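PDB 6GZW: Dye type peroxidase A from Streptomyces lividans 1326, which probably uses its haem to reduce hydrogen peroxide and oxidise dyes and other substrates, as in other dye-decolourising peroxidases. Local coordinates for residues F35-G40 with G94-E99; H90-R95 with Q372-G377; N160-S165 with R176-Q181. All blocks are in the same frame, centred on the assembly; numbering follows the deposited sequence.

Following the chain from the N terminus, strand 29-37 comes first. Interaction 1 closes a loop of 53 residues, which holds helix 43-61 and strand 83-89, by bringing 94-99 back beside the end of that strand. Interaction 2 begins on the same helix 90-95, sharing Gly94 and Arg95, and spans almost all the rest of the chain to dock the C-terminal helix 372-375 on it. Interaction 3 is a short local closure within that long span, joining the end of strand 153-162 to the haem-side loop 176-181. Interactions 1 and 2 touch; interaction 3 lies about 35 Å from each, centre to centre, across the chain's centre.

Interaction 1: F35-G40 with G94-E99; sequences FDLAAG and GRTGLE
Leu37 and Thr96 meet where the end of strand 29-37, in the N-terminal ferredoxin-like half of the Dyp-type fold, passes the loop that follows helix 90-95. The apolar part is small. Leu37 points towards 94-99, and its CD1 lies 3.7 Å from Thr96 CG2, the two side chains running at roughly a right angle to each other. The same Leu37 CD1 also reaches Arg95 CB at 4.3 Å, and Leu37 rests on Phe92 as well, which ties the strand end to the helix. On Thr96 the methyl is presented because OG1 sits between the backbone N and the carbonyl carbon (chi1 51°), turned back to hydrogen-bond the carbonyl O of Phe92; the polar branch thus grips the helix while CG2 faces the leucine.

The polar part is indirect. Asp36 and Arg95 carry opposite charges, yet OD1 and NH1 remain 4.3 Å apart, too far for a salt bridge. Their firm ion pairs are with others: Asp36 OD2 with Arg156 of the adjoining strand 153-162, and Arg95 NH1 with Asp125. Asp125 also accepts from the backbone N of Leu37, so it links both segments. A water fills the remaining step: it donates to Asp36 OD1 at 2.8 Å, and accepts from Arg95 NH1, also at 2.8 Å, lying at the edge of the guanidinium and in its plane.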
loop_
_atom_site.group_PDB
_atom_site.type_symbol
_atom_site.label_atom_id
_atom_site.label_comp_id
_atom_site.label_asym_id
_atom_site.label_seq_id
_atom_site.Cartn_x
_atom_site.Cartn_y
_atom_site.Cartn_z
ATOM N N PHE A 35 -18.648 -8.412 0.938
ATOM C CA PHE A 35 -19.517 -8.451 2.101
ATOM C C PHE A 35 -20.528 -9.588 1.950
ATOM O O PHE A 35 -20.967 -9.851 0.815
ATOM C CB PHE A 35 -20.297 -7.138 2.241
ATOM C CG PHE A 35 -19.453 -5.938 2.527
ATOM C CD1 PHE A 35 -18.899 -5.210 1.485
ATOM C CD2 PHE A 35 -19.256 -5.469 3.825
ATOM C CE1 PHE A 35 -18.133 -4.077 1.698
ATOM C CE2 PHE A 35 -18.476 -4.319 4.048
ATOM C CZ PHE A 35 -17.908 -3.632 2.979
ATOM N N ASP A 36 -20.878 -10.238 3.054
ATOM C CA ASP A 36 -22.039 -11.134 3.106
ATOM C C ASP A 36 -23.163 -10.524 3.902
ATOM O O ASP A 36 -22.957 -9.955 4.980
ATOM C CB ASP A 36 -21.686 -12.489 3.710
ATOM C CG ASP A 36 -20.835 -13.335 2.778
ATOM O OD1 ASP A 36 -20.970 -13.201 1.552
ATOM O OD2 ASP A 36 -20.064 -14.173 3.287
ATOM N N LEU A 37 -24.369 -10.631 3.382
ATOM C CA LEU A 37 -25.531 -10.143 4.124
ATOM C C LEU A 37 -25.688 -10.873 5.456
ATOM O O LEU A 37 -25.472 -12.079 5.552
ATOM C CB LEU A 37 -26.796 -10.301 3.268
ATOM C CG LEU A 37 -26.892 -9.373 2.058
ATOM C CD1 LEU A 37 -28.024 -9.842 1.170
ATOM C CD2 LEU A 37 -27.128 -7.949 2.450
ATOM N N ALA A 38 -26.018 -10.099 6.479
ATOM C CA ALA A 38 -26.246 -10.623 7.799
ATOM C C ALA A 38 -27.610 -11.317 7.868
ATOM O O ALA A 38 -28.498 -11.066 7.053
ATOM C CB ALA A 38 -26.196 -9.481 8.808
ATOM N N ALA A 39 -27.761 -12.158 8.877
ATOM C CA ALA A 39 -29.074 -12.661 9.256
ATOM C C ALA A 39 -30.015 -11.469 9.497
ATOM O O ALA A 39 -29.674 -10.506 10.192
ATOM C CB ALA A 39 -28.958 -13.532 10.499
ATOM N N GLY A 40 -31.183 -11.512 8.881
ATOM C CA GLY A 40 -32.146 -10.421 9.010
ATOM C C GLY A 40 -32.042 -9.366 7.928
ATOM O O GLY A 40 -32.868 -8.459 7.887
ATOM N N GLY A 94 -30.328 -15.623 -3.914
ATOM C CA GLY A 94 -30.995 -16.569 -3.004
ATOM C C GLY A 94 -31.186 -16.077 -1.558
ATOM O O GLY A 94 -31.980 -16.670 -0.804
ATOM N N ARG A 95 -30.445 -15.034 -1.161
ATOM C CA ARG A 95 -30.600 -14.407 0.157
ATOM C C ARG A 95 -31.669 -13.301 0.199
ATOM O O ARG A 95 -32.089 -12.888 1.281
ATOM C CB ARG A 95 -29.234 -13.903 0.686
ATOM C CG ARG A 95 -28.484 -14.993 1.453
ATOM C CD ARG A 95 -26.983 -14.986 1.263
ATOM N NE ARG A 95 -26.431 -16.279 1.682
ATOM C CZ ARG A 95 -25.179 -16.703 1.491
ATOM N NH1 ARG A 95 -24.260 -15.945 0.906
ATOM N NH2 ARG A 95 -24.835 -17.920 1.917
ATOM N N THR A 96 -32.149 -12.864 -0.963
ATOM C CA THR A 96 -33.016 -11.702 -1.068
ATOM C C THR A 96 -34.339 -11.960 -1.810
ATOM O O THR A 96 -35.069 -11.015 -2.076
ATOM C CB THR A 96 -32.266 -10.550 -1.769
ATOM O OG1 THR A 96 -31.678 -11.028 -2.992
ATOM C CG2 THR A 96 -31.165 -10.001 -0.843
ATOM N N GLY A 97 -34.645 -13.222 -2.112
ATOM C CA GLY A 97 -35.835 -13.583 -2.907
ATOM C C GLY A 97 -35.749 -13.093 -4.346
ATOM O O GLY A 97 -36.771 -12.801 -4.965
ATOM N N LEU A 98 -34.534 -13.006 -4.903
ATOM C CA LEU A 98 -34.360 -12.423 -6.240
ATOM C C LEU A 98 -33.783 -13.407 -7.248
ATOM O O LEU A 98 -33.172 -12.997 -8.239
ATOM C CB LEU A 98 -33.531 -11.139 -6.142
ATOM C CG LEU A 98 -34.238 -9.981 -5.451
ATOM C CD1 LEU A 98 -33.256 -8.842 -5.171
ATOM C CD2 LEU A 98 -35.424 -9.474 -6.271
ATOM N N GLU A 99 -34.039 -14.695 -7.020
ATOM C CA GLU A 99 -33.572 -15.792 -7.892
ATOM C C GLU A 99 -34.002 -15.563 -9.348
ATOM O O GLU A 99 -33.216 -15.702 -10.269
ATOM C CB GLU A 99 -34.092 -17.158 -7.390
ATOM C CG GLU A 99 -33.566 -17.617 -6.018
ATOM C CD GLU A 99 -34.425 -17.213 -4.821
ATOM O OE1 GLU A 99 -35.124 -16.171 -4.862
ATOM O OE2 GLU A 99 -34.376 -17.957 -3.815
HETATM O O HOH W 1 -21.465 -15.839 0.750
#

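Interaction 2: H90-R95 with Q372-G377; sequences HSFFGR and QRLLEG
Leu374 and Leu375 press against Phe92 and Phe93, packing the short C-terminal helix 372-375 on helix 90-95, which follows strand 83-89 of the ferredoxin-like N-terminal half. Arg373 turns from the contact to grip Glu376 side-on, a salt bridge from the last helical turn to the first residue that leaves helical geometry. Its NH2 donates to Glu376 OE1 at 2.7 Å, nearly straight at 166°, while NE donates to Glu376 OE2; both oxygens lie close to the guanidinium plane, but OE2 is met from above the carboxylate plane, so the grip is not fully coplanar.

Leu374 is directed at the other helix. With CG anti to the backbone N (chi1 175°), its fork is brought to the Phe93 ring: CD2 lies 3.8 Å from Phe93 CE2, and CD1 is almost as near to that same carbon. CD2 also approaches Phe92 CE2, at 4.2 Å, so one methyl serves both rings. Those rings pack on each other too, Phe92 CD2 standing 4.1 Å above the centre of the Phe93 ring.

In Leu375, CG lies anti to the carbonyl carbon (chi1 -62°), which carries the fork towards Phe92. Phe88 of strand 83-89 touches both leucines, and helix 43-61 meets Leu375 through Ala47 and Leu50, making this a wholly apolar, buried seam. Leu375 CD2 comes in near the plane of the Phe92 ring, at its edge, 3.6 Å from Phe92 CZ.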
loop_
_atom_site.group_PDB
_atom_site.type_symbol
_atom_site.label_atom_id
_atom_site.label_comp_id
_atom_site.label_asym_id
_atom_site.label_seq_id
_atom_site.Cartn_x
_atom_site.Cartn_y
_atom_site.Cartn_z
ATOM N N HIS A 90 -23.384 -14.299 -7.204
ATOM C CA HIS A 90 -24.381 -15.359 -7.371
ATOM C C HIS A 90 -25.197 -15.588 -6.100
ATOM O O HIS A 90 -26.443 -15.652 -6.164
ATOM C CB HIS A 90 -23.680 -16.644 -7.823
ATOM C CG HIS A 90 -24.597 -17.784 -8.122
ATOM N ND1 HIS A 90 -25.078 -18.628 -7.145
ATOM C CD2 HIS A 90 -25.051 -18.272 -9.302
ATOM C CE1 HIS A 90 -25.825 -19.564 -7.708
ATOM N NE2 HIS A 90 -25.819 -19.374 -9.017
ATOM N N SER A 91 -24.519 -15.646 -4.947
ATOM C CA SER A 91 -25.168 -15.945 -3.671
ATOM C C SER A 91 -26.170 -14.886 -3.228
ATOM O O SER A 91 -27.108 -15.191 -2.515
ATOM C CB SER A 91 -24.113 -16.170 -2.585
ATOM O OG SER A 91 -23.272 -15.039 -2.482
ATOM N N PHE A 92 -25.989 -13.638 -3.657
ATOM C CA PHE A 92 -26.879 -12.550 -3.248
ATOM C C PHE A 92 -28.375 -12.824 -3.486
ATOM O O PHE A 92 -29.231 -12.458 -2.657
ATOM C CB PHE A 92 -26.484 -11.287 -4.005
ATOM C CG PHE A 92 -27.306 -10.074 -3.661
ATOM C CD1 PHE A 92 -26.973 -9.269 -2.570
ATOM C CD2 PHE A 92 -28.410 -9.704 -4.441
ATOM C CE1 PHE A 92 -27.725 -8.131 -2.261
ATOM C CE2 PHE A 92 -29.162 -8.585 -4.121
ATOM C CZ PHE A 92 -28.824 -7.797 -3.030
ATOM N N PHE A 93 -28.676 -13.470 -4.610
ATOM C CA PHE A 93 -30.045 -13.528 -5.150
ATOM C C PHE A 93 -30.911 -14.506 -4.337
ATOM O O PHE A 93 -32.076 -14.211 -4.047
ATOM C CB PHE A 93 -29.978 -13.813 -6.677
ATOM C CG PHE A 93 -29.288 -12.708 -7.434
ATOM C CD1 PHE A 93 -27.883 -12.662 -7.508
ATOM C CD2 PHE A 93 -30.009 -11.647 -7.956
ATOM C CE1 PHE A 93 -27.240 -11.616 -8.133
ATOM C CE2 PHE A 93 -29.377 -10.592 -8.605
ATOM C CZ PHE A 93 -27.969 -10.562 -8.677
ATOM N N GLY A 94 -30.328 -15.623 -3.914
ATOM C CA GLY A 94 -30.995 -16.569 -3.004
ATOM C C GLY A 94 -31.186 -16.077 -1.558
ATOM O O GLY A 94 -31.980 -16.670 -0.804
ATOM N N ARG A 95 -30.445 -15.034 -1.161
ATOM C CA ARG A 95 -30.600 -14.407 0.157
ATOM C C ARG A 95 -31.669 -13.301 0.199
ATOM O O ARG A 95 -32.089 -12.888 1.281
ATOM C CB ARG A 95 -29.234 -13.903 0.686
ATOM C CG ARG A 95 -28.484 -14.993 1.453
ATOM C CD ARG A 95 -26.983 -14.986 1.263
ATOM N NE ARG A 95 -26.431 -16.279 1.682
ATOM C CZ ARG A 95 -25.179 -16.703 1.491
ATOM N NH1 ARG A 95 -24.260 -15.945 0.906
ATOM N NH2 ARG A 95 -24.835 -17.920 1.917
ATOM N N GLN A 372 -30.580 0.130 -8.337
ATOM C CA GLN A 372 -31.960 0.491 -8.005
ATOM C C GLN A 372 -32.989 -0.290 -8.798
ATOM O O GLN A 372 -34.001 -0.712 -8.231
ATOM C CB GLN A 372 -32.183 1.970 -8.198
ATOM C CG GLN A 372 -33.596 2.402 -7.816
ATOM C CD GLN A 372 -33.694 3.865 -7.504
ATOM O OE1 GLN A 372 -32.714 4.616 -7.542
ATOM N NE2 GLN A 372 -34.925 4.292 -7.183
ATOM N N ARG A 373 -32.719 -0.538 -10.088
ATOM C CA ARG A 373 -33.641 -1.381 -10.872
ATOM C C ARG A 373 -33.755 -2.818 -10.380
ATOM O O ARG A 373 -34.802 -3.448 -10.537
ATOM C CB ARG A 373 -33.255 -1.381 -12.353
ATOM C CG ARG A 373 -33.514 -0.078 -13.059
ATOM C CD ARG A 373 -35.004 0.225 -13.163
ATOM N NE ARG A 373 -35.544 0.931 -11.990
ATOM C CZ ARG A 373 -35.352 2.225 -11.708
ATOM N NH1 ARG A 373 -34.603 3.001 -12.497
ATOM N NH2 ARG A 373 -35.900 2.753 -10.607
ATOM N N LEU A 374 -32.676 -3.346 -9.799
ATOM C CA LEU A 374 -32.716 -4.651 -9.187
ATOM C C LEU A 374 -33.492 -4.634 -7.869
ATOM O O LEU A 374 -34.273 -5.556 -7.593
ATOM C CB LEU A 374 -31.289 -5.163 -8.895
ATOM C CG LEU A 374 -31.179 -6.490 -8.140
ATOM C CD1 LEU A 374 -31.907 -7.647 -8.826
ATOM C CD2 LEU A 374 -29.711 -6.840 -7.928
ATOM N N LEU A 375 -33.176 -3.661 -7.012
ATOM C CA LEU A 375 -33.465 -3.796 -5.588
ATOM C C LEU A 375 -34.777 -3.182 -5.108
ATOM O O LEU A 375 -35.269 -3.551 -4.050
ATOM C CB LEU A 375 -32.311 -3.210 -4.769
ATOM C CG LEU A 375 -30.985 -3.918 -4.986
ATOM C CD1 LEU A 375 -29.834 -3.120 -4.368
ATOM C CD2 LEU A 375 -31.031 -5.321 -4.410
ATOM N N GLU A 376 -35.290 -2.221 -5.847
ATOM C CA GLU A 376 -36.554 -1.589 -5.475
ATOM C C GLU A 376 -37.701 -2.645 -5.328
ATOM O O GLU A 376 -37.729 -3.686 -6.021
ATOM C CB GLU A 376 -36.906 -0.512 -6.476
ATOM C CG GLU A 376 -37.286 -1.093 -7.831
ATOM C CD GLU A 376 -37.240 -0.102 -8.968
ATOM O OE1 GLU A 376 -37.026 1.112 -8.736
ATOM O OE2 GLU A 376 -37.424 -0.557 -10.139
ATOM N N GLY A 377 -38.607 -2.373 -4.387
ATOM C CA GLY A 377 -39.699 -3.288 -4.057
ATOM C C GLY A 377 -40.048 -3.225 -2.583
ATOM O O GLY A 377 -39.195 -2.956 -1.722
ATOM O OXT GLY A 377 -41.216 -3.427 -2.225
#

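Interaction 3: N160-S165 with R176-Q181; sequences NGFNRS and RNLMGQ. With HEM (protoporphyrin IX containing Fe), chain C.
Arg164 and Arg176 mark the closest backbone approach, 7.8 Å between CA atoms, where the chain leaving strand 153-162 passes an irregular loop whose type I beta turn spans Asn177 to Gly180. Arg164 runs out straight as far as CD and then bends at chi3 (-65°), bringing NH2 3.8 Å from Arg176 CG; the guanidinium planes are 50° apart. Asp76 of the second subunit, salt-bridged to both, probably offsets their like charges. Arg176 NH1 donates to Gly180 O, 2.8 Å away in the guanidinium plane, through a bond bent at 133°, and also reaches Lys249 O. Arg176 N, buried under the Arg164 guanidinium face, has no partner. Two waters lie within hydrogen-bonding distance of both Asn163 OD1 and Arg176 O, though not every such bond can form at once; one also accepts from Arg164 N. Leu178 CD2 meets the Phe162 ring edge, 4.2 Å from CE1.

Asn177 ND2 donates to Gln181 OE1 at 3.0 Å and, with its bond to Asp183, helps fix the amides beside the porphyrin; Gln181 OE1 lies 3.4 Å from haem CMB, Met179 SD 3.8 Å. The haem iron FE binds a water O at 2.0 Å. Ser305 of strand 300-310 lies beside Phe162 and Leu178, Met228 of strand 219-228 backs the turn, and Ala135 and Phe139 on helix 135-149 of the second subunit pack on Phe162 and Leu178.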
loop_
_atom_site.group_PDB
_atom_site.type_symbol
_atom_site.label_atom_id
_atom_site.label_comp_id
_atom_site.label_asym_id
_atom_site.label_seq_id
_atom_site.Cartn_x
_atom_site.Cartn_y
_atom_site.Cartn_z
ATOM N N ASN A 160 -5.757 -5.535 -0.283
ATOM C CA ASN A 160 -5.132 -4.288 -0.666
ATOM C C ASN A 160 -4.290 -4.464 -1.911
ATOM O O ASN A 160 -3.630 -5.480 -2.069
ATOM C CB ASN A 160 -4.144 -3.817 0.393
ATOM C CG ASN A 160 -4.787 -3.545 1.735
ATOM O OD1 ASN A 160 -5.983 -3.171 1.824
ATOM N ND2 ASN A 160 -3.973 -3.705 2.811
ATOM N N GLY A 161 -4.260 -3.423 -2.738
ATOM C CA GLY A 161 -3.423 -3.408 -3.923
ATOM C C GLY A 161 -2.780 -2.056 -4.178
ATOM O O GLY A 161 -3.085 -1.059 -3.520
ATOM N N PHE A 162 -1.851 -2.057 -5.121
ATOM C CA PHE A 162 -1.141 -0.879 -5.515
ATOM C C PHE A 162 -0.713 -0.955 -6.981
ATOM O O PHE A 162 -0.618 -2.043 -7.593
ATOM C CB PHE A 162 0.070 -0.623 -4.626
ATOM C CG PHE A 162 1.025 -1.781 -4.551
ATOM C CD1 PHE A 162 1.996 -1.953 -5.514
ATOM C CD2 PHE A 162 0.925 -2.734 -3.518
ATOM C CE1 PHE A 162 2.869 -3.012 -5.459
ATOM C CE2 PHE A 162 1.814 -3.810 -3.458
ATOM C CZ PHE A 162 2.775 -3.956 -4.451
ATOM N N ASN A 163 -0.424 0.232 -7.509
ATOM C CA ASN A 163 0.140 0.386 -8.850
ATOM C C ASN A 163 1.125 1.555 -8.817
ATOM O O ASN A 163 1.320 2.238 -7.780
ATOM C CB ASN A 163 -0.965 0.673 -9.886
ATOM C CG ASN A 163 -1.794 -0.536 -10.257
ATOM O OD1 ASN A 163 -1.258 -1.568 -10.673
ATOM N ND2 ASN A 163 -3.123 -0.417 -10.116
ATOM N N ARG A 164 1.748 1.792 -9.961
ATOM C CA ARG A 164 2.536 2.980 -10.172
ATOM C C ARG A 164 1.771 4.273 -9.809
ATOM O O ARG A 164 0.572 4.391 -10.077
ATOM C CB ARG A 164 2.962 3.023 -11.655
ATOM C CG ARG A 164 3.709 4.275 -12.051
ATOM C CD ARG A 164 4.113 4.196 -13.511
ATOM N NE ARG A 164 5.078 3.131 -13.765
ATOM C CZ ARG A 164 5.323 2.593 -14.952
ATOM N NH1 ARG A 164 4.705 3.062 -16.024
ATOM N NH2 ARG A 164 6.198 1.592 -15.064
ATOM N N SER A 165 2.459 5.206 -9.132
ATOM C CA SER A 165 1.949 6.583 -8.866
ATOM C C SER A 165 1.989 7.448 -10.135
ATOM O O SER A 165 2.882 7.302 -10.989
ATOM C CB SER A 165 2.765 7.286 -7.753
ATOM O OG SER A 165 2.337 8.611 -7.408
ATOM N N ARG A 176 3.626 -1.574 -15.203
ATOM C CA ARG A 176 4.319 -2.825 -15.017
ATOM C C ARG A 176 3.683 -3.609 -13.886
ATOM O O ARG A 176 2.951 -3.043 -13.042
ATOM C CB ARG A 176 5.803 -2.589 -14.753
ATOM C CG ARG A 176 6.546 -2.109 -15.993
ATOM C CD ARG A 176 8.044 -1.949 -15.760
ATOM N NE ARG A 176 8.665 -1.411 -16.965
ATOM C CZ ARG A 176 9.133 -2.143 -17.969
ATOM N NH1 ARG A 176 9.200 -3.469 -17.896
ATOM N NH2 ARG A 176 9.640 -1.526 -19.028
ATOM N N ASN A 177 3.989 -4.908 -13.830
ATOM C CA ASN A 177 3.548 -5.791 -12.752
ATOM C C ASN A 177 4.796 -6.286 -11.973
ATOM O O ASN A 177 5.940 -5.912 -12.296
ATOM C CB ASN A 177 2.670 -6.915 -13.299
ATOM C CG ASN A 177 3.426 -7.817 -14.247
ATOM O OD1 ASN A 177 4.626 -8.012 -14.069
ATOM N ND2 ASN A 177 2.741 -8.366 -15.260
ATOM N N LEU A 178 4.587 -7.132 -10.969
ATOM C CA LEU A 178 5.697 -7.518 -10.092
ATOM C C LEU A 178 6.586 -8.602 -10.719
ATOM O O LEU A 178 7.615 -8.940 -10.173
ATOM C CB LEU A 178 5.170 -7.931 -8.730
ATOM C CG LEU A 178 4.366 -6.886 -7.908
ATOM C CD1 LEU A 178 4.082 -7.457 -6.516
ATOM C CD2 LEU A 178 5.163 -5.604 -7.864
ATOM N N MET A 179 6.203 -9.148 -11.867
ATOM C CA MET A 179 7.144 -9.925 -12.693
ATOM C C MET A 179 8.040 -9.028 -13.560
ATOM O O MET A 179 8.926 -9.539 -14.295
ATOM C CB MET A 179 6.353 -10.937 -13.552
ATOM C CG MET A 179 5.960 -12.186 -12.764
ATOM S SD MET A 179 4.845 -13.216 -13.724
ATOM C CE MET A 179 5.160 -14.777 -12.942
ATOM N N GLY A 180 7.818 -7.715 -13.525
ATOM C CA GLY A 180 8.628 -6.772 -14.278
ATOM C C GLY A 180 8.204 -6.607 -15.732
ATOM O O GLY A 180 8.867 -5.906 -16.496
ATOM N N GLN A 181 7.065 -7.182 -16.070
ATOM C CA GLN A 181 6.528 -7.069 -17.415
ATOM C C GLN A 181 5.782 -5.755 -17.659
ATOM O O GLN A 181 5.085 -5.265 -16.775
ATOM C CB GLN A 181 5.581 -8.241 -17.697
ATOM C CG GLN A 181 6.256 -9.602 -17.658
ATOM C CD GLN A 181 5.423 -10.745 -17.076
ATOM O OE1 GLN A 181 4.292 -10.538 -16.609
ATOM N NE2 GLN A 181 6.009 -11.951 -17.054
HETATM C CHA HEM C . -1.692 -9.868 -21.886
HETATM C CHB HEM C . 0.785 -10.819 -17.837
HETATM C CHC HEM C . -3.023 -13.339 -16.178
HETATM C CHD HEM C . -5.471 -12.380 -20.208
HETATM C C1A HEM C . -0.698 -9.908 -20.943
HETATM C C2A HEM C . 0.598 -9.336 -21.111
HETATM C C3A HEM C . 1.281 -9.613 -19.972
HETATM C C4A HEM C . 0.418 -10.359 -19.104
HETATM C CMA HEM C . 2.691 -9.205 -19.617
HETATM C CAA HEM C . 1.127 -8.581 -22.323
HETATM C CBA HEM C . 0.927 -7.074 -22.342
HETATM C CGA HEM C . -0.512 -6.713 -22.497
HETATM O O1A HEM C . -1.085 -6.676 -23.619
HETATM O O2A HEM C . -1.201 -6.454 -21.468
HETATM C C1B HEM C . -0.064 -11.580 -17.012
HETATM C C2B HEM C . 0.270 -12.006 -15.693
HETATM C C3B HEM C . -0.773 -12.722 -15.198
HETATM C C4B HEM C . -1.804 -12.713 -16.281
HETATM C CMB HEM C . 1.574 -11.749 -15.000
HETATM C CAB HEM C . -0.971 -13.307 -13.855
HETATM C CBB HEM C . -0.386 -12.861 -12.756
HETATM C C1C HEM C . -4.010 -13.348 -17.138
HETATM C C2C HEM C . -5.261 -14.005 -17.004
HETATM C C3C HEM C . -5.957 -13.743 -18.171
HETATM C C4C HEM C . -5.125 -12.894 -18.986
HETATM C CMC HEM C . -5.738 -14.849 -15.862
HETATM C CAC HEM C . -7.287 -14.225 -18.615
HETATM C CBC HEM C . -7.939 -15.322 -18.201
HETATM C C1D HEM C . -4.606 -11.553 -20.936
HETATM C C2D HEM C . -5.056 -10.972 -22.214
HETATM C C3D HEM C . -4.010 -10.272 -22.694
HETATM C C4D HEM C . -2.927 -10.441 -21.682
HETATM C CMD HEM C . -6.437 -11.099 -22.851
HETATM C CAD HEM C . -3.985 -9.494 -24.000
HETATM C CBD HEM C . -3.665 -10.387 -25.202
HETATM C CGD HEM C . -3.721 -9.598 -26.473
HETATM O O1D HEM C . -2.670 -9.094 -26.962
HETATM O O2D HEM C . -4.826 -9.424 -27.026
HETATM N NA HEM C . -0.768 -10.618 -19.753
HETATM N NB HEM C . -1.282 -12.045 -17.316
HETATM N NC HEM C . -3.915 -12.740 -18.345
HETATM N ND HEM C . -3.308 -11.295 -20.696
HETATM FE FE HEM C . -2.316 -11.680 -19.081
HETATM O O HOH W 2 1.426 -0.625 -11.861
HETATM O O HOH W 3 1.271 -2.646 -10.607
HETATM O O HOH W 4 -3.076 -10.083 -18.184
#